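Local coordinates for protein EmGH1 (Erythrobacter marinus, PDB 5Z87) that probably hydrolyses beta-glucosidic bonds, as a family 3 glycoside hydrolase with a TIM-barrel-type N-terminal domain, at residues R319-H324 with G328-A333. Residues are numbered along the deposited sequence; the frame is centred on the assembly and turned at random.
Sequences RIHSLH and GSEAEA
The imidazole of H321 lies against the backbone of G328 and S329, where the chain enters helix 330-340. H321 has more surface buried here than any other residue of the two segments. S329 CA and E330 N sit over one face of the ring, nearer its margin than its centre, with S329 CA 3.7 Å above the plane. H321 CE1 comes within 3.3 Å of G328 O, which lies obliquely to the ring. CG of H321 is anti to the backbone N (chi1 164°), which swings the ring across to 328-333. I715 of the second subunit also packs on H321. No hydrogen bond joins the segments. H321 ND1 is 3.4 Å from S329 N, but the angle is poor. Its polar partner is instead A327 O, in the short connection between the segments. Replacing H321 by an alanine takes away the ring, which is likely to leave A327 O without this partner and open a gap beside the backbone of G328 and S329.

Deeper in, A333 CB meets two residues of helix 319-322, lying 4.1 Å from H321 CB and 4.2 Å from I320 CB. I320 and A333 are both buried, and helix 319-322 meets the first turn of helix 330-340 at their CB atoms. I320 also sends CD1 to within 3.8 Å of A333 O.

S329 is the N-cap of the longer helix: its OG accepts from E332 N at 3.1 Å. E330 OE2 forms a salt bridge with R318 NH1, so a charge pair ties the start of helix 330-340 to the residue just before helix 319-322.

The contact belongs to the N-terminal family 3 domain, away from the annotated sites. It follows strand 309-311, an outermost strand of the parallel sheet. Residues 323-329 join helix 319-322 to the start of helix 330-340.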
# COMPACT_ATOMS: atom_id res chain seq x y z
N ARG A 319 -14.43 2.15 -20.72
CA ARG A 319 -13.91 1.23 -19.72
C ARG A 319 -14.61 1.34 -18.38
O ARG A 319 -14.41 0.46 -17.54
CB ARG A 319 -12.41 1.44 -19.54
CG ARG A 319 -11.58 0.91 -20.69
CD ARG A 319 -10.18 1.43 -20.58
NE ARG A 319 -9.44 1.23 -21.81
CZ ARG A 319 -8.25 1.77 -22.03
NH1 ARG A 319 -7.70 2.53 -21.09
NH2 ARG A 319 -7.61 1.56 -23.17
N ILE A 320 -15.41 2.39 -18.16
CA ILE A 320 -16.33 2.40 -17.03
C ILE A 320 -17.15 1.12 -17.03
O ILE A 320 -17.46 0.56 -15.97
CB ILE A 320 -17.25 3.63 -17.09
CG1 ILE A 320 -16.46 4.94 -17.03
CG2 ILE A 320 -18.29 3.59 -15.96
CD1 ILE A 320 -17.36 6.13 -17.40
N HIS A 321 -17.51 0.65 -18.22
CA HIS A 321 -18.23 -0.59 -18.41
C HIS A 321 -17.28 -1.77 -18.57
O HIS A 321 -17.37 -2.74 -17.81
CB HIS A 321 -19.14 -0.49 -19.64
CG HIS A 321 -19.62 -1.82 -20.13
ND1 HIS A 321 -20.46 -2.63 -19.39
CD2 HIS A 321 -19.35 -2.50 -21.27
CE1 HIS A 321 -20.70 -3.74 -20.06
NE2 HIS A 321 -20.04 -3.70 -21.20
N SER A 322 -16.35 -1.67 -19.52
CA SER A 322 -15.63 -2.85 -20.02
C SER A 322 -14.46 -3.27 -19.14
O SER A 322 -13.99 -4.40 -19.27
CB SER A 322 -15.12 -2.58 -21.44
OG SER A 322 -14.15 -1.54 -21.42
N LEU A 323 -13.94 -2.38 -18.30
CA LEU A 323 -12.85 -2.70 -17.39
C LEU A 323 -13.33 -2.75 -15.95
O LEU A 323 -13.21 -3.79 -15.30
CB LEU A 323 -11.71 -1.69 -17.55
CG LEU A 323 -10.53 -1.92 -16.58
CD1 LEU A 323 -9.89 -3.30 -16.83
CD2 LEU A 323 -9.50 -0.81 -16.72
N HIS A 324 -13.92 -1.65 -15.45
CA HIS A 324 -14.34 -1.56 -14.05
C HIS A 324 -15.62 -2.33 -13.75
O HIS A 324 -15.85 -2.71 -12.60
CB HIS A 324 -14.55 -0.09 -13.68
CG HIS A 324 -13.29 0.70 -13.61
ND1 HIS A 324 -12.40 0.58 -12.57
CD2 HIS A 324 -12.78 1.62 -14.45
CE1 HIS A 324 -11.39 1.41 -12.76
NE2 HIS A 324 -11.59 2.05 -13.91
N GLY A 328 -23.42 -0.78 -16.99
CA GLY A 328 -23.97 -2.00 -17.54
C GLY A 328 -23.80 -2.16 -19.03
O GLY A 328 -23.92 -3.28 -19.55
N SER A 329 -23.48 -1.08 -19.73
CA SER A 329 -23.33 -1.15 -21.18
C SER A 329 -22.49 0.04 -21.62
O SER A 329 -22.21 0.95 -20.85
CB SER A 329 -24.69 -1.13 -21.87
OG SER A 329 -25.39 0.05 -21.50
N GLU A 330 -22.13 0.04 -22.90
CA GLU A 330 -21.41 1.19 -23.46
C GLU A 330 -22.28 2.44 -23.45
O GLU A 330 -21.79 3.53 -23.11
CB GLU A 330 -20.92 0.86 -24.86
CG GLU A 330 -20.06 -0.38 -24.90
CD GLU A 330 -19.38 -0.55 -26.24
OE1 GLU A 330 -20.06 -0.36 -27.27
OE2 GLU A 330 -18.17 -0.87 -26.28
N ALA A 331 -23.56 2.31 -23.79
CA ALA A 331 -24.47 3.45 -23.71
C ALA A 331 -24.57 3.99 -22.29
O ALA A 331 -24.58 5.22 -22.08
CB ALA A 331 -25.87 3.06 -24.21
N GLU A 332 -24.66 3.10 -21.29
CA GLU A 332 -24.67 3.56 -19.91
C GLU A 332 -23.34 4.21 -19.53
O GLU A 332 -23.32 5.15 -18.73
CB GLU A 332 -25.00 2.42 -18.94
CG GLU A 332 -24.97 2.91 -17.48
CD GLU A 332 -25.58 1.96 -16.45
OE1 GLU A 332 -25.31 0.73 -16.50
OE2 GLU A 332 -26.31 2.44 -15.55
N ALA A 333 -22.23 3.74 -20.10
CA ALA A 333 -20.93 4.34 -19.80
C ALA A 333 -20.85 5.77 -20.31
O ALA A 333 -20.41 6.68 -19.60
CB ALA A 333 -19.80 3.50 -20.39